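Local coordinates for protein sulfate adenylyltransferase (PDB 4DNX) that catalyses the transfer of the adenylyl group of ATP to sulfate, forming adenosine 5'-phosphosulfate and diphosphate, at residues T333-K338 / D355-S360; I294-A299 / G306-Q311. All coordinates share one frame; numbering follows the deposited sequence.

Contact 1: residues T333-K338 / D355-S360; sequences TAYSKK and DFIQLS
Y335 and I357 form an antiparallel hydrogen-bonded pair. Y335 N donates to I357 O at 3.0 Å, and I357 N donates back to Y335 O at 2.8 Å. Both donors lie in the plane of the carbonyl they meet. A third backbone bond, K337 N to D355 O at 2.9 Å, carries the pairing past the strand end. Y335 and I357 send their side chains the same way, side by side. Past the strand end the K337 chain crosses I357 at about a right angle, with K337 CE 3.6 Å from I357 CG1. On the face that carries F356 and S336, the F356 ring takes A334 CB, 3.7 Å from F356 CD1. The K338 chain is bent in its last two torsions (chi3 135°), which brings K338 NZ to D355 OD2 at 2.8 Å in a salt bridge. NZ approaches from above the carboxylate plane. The same OD2 accepts a hydrogen bond from T352 N, which helps fix the carboxylate. With an alanine in place of D355, the K338 ammonium would probably lose its mate and T352 N this acceptor. Further out, H351 meets the F356 ring and is hydrogen-bonded to S336 OG. Strand 341-344 flanks 333-336, completing a small three-stranded antiparallel surface sheet.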
loop_
_atom_site.group_PDB
_atom_site.type_symbol
_atom_site.label_atom_id
_atom_site.label_comp_id
_atom_site.label_asym_id
_atom_site.label_seq_id
_atom_site.Cartn_x
_atom_site.Cartn_y
_atom_site.Cartn_z
ATOM N N THR A 333 28.748 15.919 -5.230
ATOM C CA THR A 333 29.460 14.837 -5.948
ATOM C C THR A 333 29.924 15.306 -7.317
ATOM O O THR A 333 29.481 16.341 -7.837
ATOM C CB THR A 333 28.558 13.604 -6.210
ATOM O OG1 THR A 333 27.451 13.982 -7.050
ATOM C CG2 THR A 333 28.025 12.974 -4.931
ATOM N N ALA A 334 30.836 14.540 -7.914
ATOM C CA ALA A 334 31.316 14.778 -9.274
ATOM C C ALA A 334 31.812 13.419 -9.766
ATOM O O ALA A 334 31.989 12.506 -8.968
ATOM C CB ALA A 334 32.455 15.777 -9.296
ATOM N N TYR A 335 32.002 13.287 -11.073
ATOM C CA TYR A 335 32.566 12.090 -11.632
ATOM C C TYR A 335 34.065 12.305 -11.623
ATOM O O TYR A 335 34.563 13.289 -12.173
ATOM C CB TYR A 335 32.112 11.888 -13.090
ATOM C CG TYR A 335 32.692 10.647 -13.745
ATOM C CD1 TYR A 335 32.104 9.396 -13.538
ATOM C CD2 TYR A 335 33.814 10.730 -14.572
ATOM C CE1 TYR A 335 32.627 8.243 -14.144
ATOM C CE2 TYR A 335 34.347 9.588 -15.167
ATOM C CZ TYR A 335 33.734 8.351 -14.938
ATOM O OH TYR A 335 34.272 7.238 -15.560
ATOM N N SER A 336 34.781 11.380 -10.986
ATOM C CA SER A 336 36.241 11.385 -11.000
ATOM C C SER A 336 36.769 10.660 -12.229
ATOM O O SER A 336 36.504 9.461 -12.400
ATOM C CB SER A 336 36.810 10.648 -9.775
ATOM O OG SER A 336 38.219 10.484 -9.947
ATOM N N LYS A 337 37.533 11.372 -13.053
ATOM C CA LYS A 337 38.152 10.780 -14.219
ATOM C C LYS A 337 39.220 9.793 -13.768
ATOM O O LYS A 337 39.454 8.774 -14.435
ATOM C CB LYS A 337 38.839 11.855 -15.053
ATOM C CG LYS A 337 37.869 12.787 -15.763
ATOM C CD LYS A 337 38.635 13.662 -16.723
ATOM C CE LYS A 337 38.259 15.108 -16.522
ATOM N NZ LYS A 337 39.082 15.949 -17.410
ATOM N N LYS A 338 39.889 10.111 -12.656
ATOM C CA LYS A 338 40.983 9.270 -12.156
ATOM C C LYS A 338 40.466 7.932 -11.626
ATOM O O LYS A 338 41.113 6.900 -11.828
ATOM C CB LYS A 338 41.773 9.973 -11.058
ATOM C CG LYS A 338 42.736 11.026 -11.549
ATOM C CD LYS A 338 43.400 11.729 -10.361
ATOM C CE LYS A 338 44.883 11.868 -10.566
ATOM N NZ LYS A 338 45.341 13.258 -10.300
ATOM N N ASP A 355 40.419 17.060 -12.400
ATOM C CA ASP A 355 40.221 15.613 -12.331
ATOM C C ASP A 355 38.744 15.259 -12.259
ATOM O O ASP A 355 38.385 14.077 -12.305
ATOM C CB ASP A 355 40.968 14.976 -11.157
ATOM C CG ASP A 355 42.495 15.085 -11.284
ATOM O OD1 ASP A 355 43.051 15.214 -12.407
ATOM O OD2 ASP A 355 43.147 15.031 -10.219
ATOM N N PHE A 356 37.884 16.271 -12.120
ATOM C CA PHE A 356 36.433 16.035 -12.010
ATOM C C PHE A 356 35.676 16.448 -13.255
ATOM O O PHE A 356 36.057 17.371 -13.938
ATOM C CB PHE A 356 35.805 16.782 -10.809
ATOM C CG PHE A 356 36.324 16.341 -9.472
ATOM C CD1 PHE A 356 36.028 15.071 -8.969
ATOM C CD2 PHE A 356 37.113 17.203 -8.710
ATOM C CE1 PHE A 356 36.522 14.660 -7.729
ATOM C CE2 PHE A 356 37.616 16.807 -7.464
ATOM C CZ PHE A 356 37.312 15.527 -6.974
ATOM N N ILE A 357 34.574 15.760 -13.533
ATOM C CA ILE A 357 33.630 16.253 -14.521
ATOM C C ILE A 357 32.338 16.456 -13.742
ATOM O O ILE A 357 31.933 15.616 -12.919
ATOM C CB ILE A 357 33.393 15.258 -15.684
ATOM C CG1 ILE A 357 34.701 14.869 -16.374
ATOM C CG2 ILE A 357 32.450 15.856 -16.717
ATOM C CD1 ILE A 357 34.538 13.597 -17.205
ATOM N N GLN A 358 31.710 17.596 -13.997
ATOM C CA GLN A 358 30.505 17.959 -13.295
ATOM C C GLN A 358 29.383 18.260 -14.271
ATOM O O GLN A 358 29.618 18.830 -15.344
ATOM C CB GLN A 358 30.769 19.183 -12.429
ATOM C CG GLN A 358 30.666 18.902 -10.927
ATOM C CD GLN A 358 31.593 19.805 -10.143
ATOM O OE1 GLN A 358 32.755 19.976 -10.495
ATOM N NE2 GLN A 358 31.076 20.399 -9.083
ATOM N N LEU A 359 28.175 17.866 -13.890
ATOM C CA LEU A 359 26.987 18.142 -14.701
ATOM C C LEU A 359 25.799 18.231 -13.766
ATOM O O LEU A 359 25.463 17.283 -13.077
ATOM C CB LEU A 359 26.745 17.047 -15.749
ATOM C CG LEU A 359 25.766 17.354 -16.894
ATOM C CD1 LEU A 359 26.253 18.496 -17.805
ATOM C CD2 LEU A 359 25.528 16.058 -17.706
ATOM N N SER A 360 25.162 19.386 -13.731
ATOM C CA SER A 360 24.134 19.591 -12.749
ATOM C C SER A 360 22.847 18.833 -13.084
ATOM O O SER A 360 22.615 18.460 -14.249
ATOM C CB SER A 360 23.858 21.086 -12.603
ATOM O OG SER A 360 23.331 21.609 -13.808
#

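Contact 2: residues I294-A299 / G306-Q311; sequences IGRDHA and GPFDAQ
D297 and P307 join the turn after strand 291-294 to the start of helix 309-316, a strand-to-helix connection of the Rossmann-like domain. Residues 295-298 form a type II turn and 306-309 a type I turn. Two hydrogen bonds cross directly. D297 N donates to P307 O at 2.8 Å, nearly straight (174°) and on a lone pair. Q311 NE2 reaches I294 O at 3.0 Å, from above the carbonyl plane. That amide nitrogen is also hydrogen-bonded to A330 O, so Q311 ties the helix start to both I294 and the chain after strand 326-329. A water lies within hydrogen-bonding distance of both G295 O and P307 O. Apolar contacts lie on the inner side. I294 CG2 lies 3.7 Å from Q311 CG, the two side chains sliding past each other in opposite directions. H298 CB rests on A310 CB at 3.9 Å, while H298 NE2 is hydrogen-bonded to H280 ND1. A310 O is buried here with no partner in the model. The outer side is made by R296. Its CG stands anti to the backbone N (chi1 -177°), which lays the chain alongside P307. The guanidinium then meets F308 at a steep 69° between planes. R296 NH2 also forms a salt bridge with D331. F308 CZ sits over one guanidinium face, 3.3 Å from R296 NH2.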
loop_
_atom_site.group_PDB
_atom_site.type_symbol
_atom_site.label_atom_id
_atom_site.label_comp_id
_atom_site.label_asym_id
_atom_site.label_seq_id
_atom_site.Cartn_x
_atom_site.Cartn_y
_atom_site.Cartn_z
ATOM N N ILE A 294 21.760 13.296 4.859
ATOM C CA ILE A 294 21.518 14.760 4.860
ATOM C C ILE A 294 22.705 15.385 4.127
ATOM O O ILE A 294 23.833 15.278 4.568
ATOM C CB ILE A 294 21.456 15.315 6.314
ATOM C CG1 ILE A 294 20.290 14.651 7.060
ATOM C CG2 ILE A 294 21.383 16.922 6.356
ATOM C CD1 ILE A 294 19.952 15.253 8.410
ATOM N N GLY A 295 22.417 16.018 3.004
ATOM C CA GLY A 295 23.422 16.742 2.212
ATOM C C GLY A 295 23.436 18.247 2.442
ATOM O O GLY A 295 22.945 18.732 3.460
ATOM N N ARG A 296 23.967 18.996 1.478
ATOM C CA ARG A 296 24.041 20.460 1.551
ATOM C C ARG A 296 22.665 21.078 1.396
ATOM O O ARG A 296 21.872 20.629 0.549
ATOM C CB ARG A 296 24.946 20.927 0.415
ATOM C CG ARG A 296 25.222 22.405 0.354
ATOM C CD ARG A 296 26.118 22.706 -0.850
ATOM N NE ARG A 296 27.482 22.240 -0.631
ATOM C CZ ARG A 296 28.489 23.010 -0.224
ATOM N NH1 ARG A 296 28.305 24.300 0.016
ATOM N NH2 ARG A 296 29.689 22.485 -0.056
ATOM N N ASP A 297 22.366 22.091 2.224
ATOM C CA ASP A 297 21.109 22.827 2.142
ATOM C C ASP A 297 19.869 21.975 2.286
ATOM O O ASP A 297 18.831 22.242 1.699
ATOM C CB ASP A 297 21.085 23.680 0.860
ATOM C CG ASP A 297 22.110 24.825 0.912
ATOM O OD1 ASP A 297 22.981 24.928 -0.002
ATOM O OD2 ASP A 297 22.057 25.627 1.893
ATOM N N HIS A 298 19.967 20.905 3.078
ATOM C CA HIS A 298 18.846 20.009 3.240
ATOM C C HIS A 298 17.584 20.738 3.718
ATOM O O HIS A 298 17.657 21.478 4.693
ATOM C CB HIS A 298 19.241 18.887 4.203
ATOM C CG HIS A 298 18.194 17.824 4.343
ATOM N ND1 HIS A 298 18.151 16.711 3.527
ATOM C CD2 HIS A 298 17.136 17.719 5.185
ATOM C CE1 HIS A 298 17.128 15.945 3.887
ATOM N NE2 HIS A 298 16.488 16.545 4.878
ATOM N N ALA A 299 16.471 20.515 3.007
ATOM C CA ALA A 299 15.138 21.096 3.314
ATOM C C ALA A 299 15.121 22.635 3.315
ATOM O O ALA A 299 14.210 23.256 3.892
ATOM C CB ALA A 299 14.617 20.552 4.654
ATOM N N GLY A 306 22.711 28.165 6.646
ATOM C CA GLY A 306 24.058 27.813 6.185
ATOM C C GLY A 306 24.026 26.433 5.517
ATOM O O GLY A 306 23.173 25.604 5.846
ATOM N N PRO A 307 24.953 26.181 4.588
ATOM C CA PRO A 307 24.921 24.936 3.779
ATOM C C PRO A 307 24.913 23.623 4.587
ATOM O O PRO A 307 24.298 22.639 4.151
ATOM C CB PRO A 307 26.206 25.029 2.921
ATOM C CG PRO A 307 27.026 26.109 3.508
ATOM C CD PRO A 307 26.067 27.072 4.195
ATOM N N PHE A 308 25.606 23.610 5.737
ATOM C CA PHE A 308 25.661 22.398 6.582
ATOM C C PHE A 308 24.973 22.532 7.945
ATOM O O PHE A 308 25.164 21.703 8.831
ATOM C CB PHE A 308 27.117 21.926 6.729
ATOM C CG PHE A 308 27.780 21.660 5.400
ATOM C CD1 PHE A 308 27.388 20.550 4.644
ATOM C CD2 PHE A 308 28.715 22.542 4.881
ATOM C CE1 PHE A 308 27.966 20.306 3.395
ATOM C CE2 PHE A 308 29.314 22.305 3.642
ATOM C CZ PHE A 308 28.926 21.186 2.893
ATOM N N ASP A 309 24.186 23.598 8.117
ATOM C CA ASP A 309 23.432 23.776 9.359
ATOM C C ASP A 309 22.508 22.592 9.667
ATOM O O ASP A 309 22.309 22.238 10.836
ATOM C CB ASP A 309 22.648 25.110 9.333
ATOM C CG ASP A 309 23.560 26.353 9.426
ATOM O OD1 ASP A 309 24.811 26.244 9.544
ATOM O OD2 ASP A 309 23.024 27.491 9.387
ATOM N N ALA A 310 21.928 21.985 8.632
ATOM C CA ALA A 310 21.044 20.843 8.856
ATOM C C ALA A 310 21.808 19.589 9.293
ATOM O O ALA A 310 21.207 18.644 9.828
ATOM C CB ALA A 310 20.161 20.577 7.625
ATOM N N GLN A 311 23.113 19.556 9.063
ATOM C CA GLN A 311 23.914 18.486 9.657
ATOM C C GLN A 311 24.315 18.826 11.101
ATOM O O GLN A 311 24.185 17.994 11.998
ATOM C CB GLN A 311 25.172 18.242 8.816
ATOM C CG GLN A 311 24.865 17.875 7.358
ATOM C CD GLN A 311 26.165 17.693 6.522
ATOM O OE1 GLN A 311 27.278 18.029 6.956
ATOM N NE2 GLN A 311 26.007 17.145 5.329
HETATM O O HOH W 1 22.953 20.465 5.485
#

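How the contacts relate
Along the chain contact 2 is complete before contact 1 begins. Their centres lie about 21 Å apart and their nearest atoms about 8 Å, so they do not touch. Both belong to the ATP-sulfurylase region. Contact 2 follows strand 291-294 of the five-stranded parallel sheet and is partly buried. Contact 1 belongs to a separate three-stranded antiparallel sheet, nearer the surface. Strand 326-329, at the edge of the parallel sheet, leads within a few residues into strand 333-336. A330 and D331, partners of contact 2, lie in that short connection. The chain thus passes directly from the Rossmann-like core to its small outlying sheet.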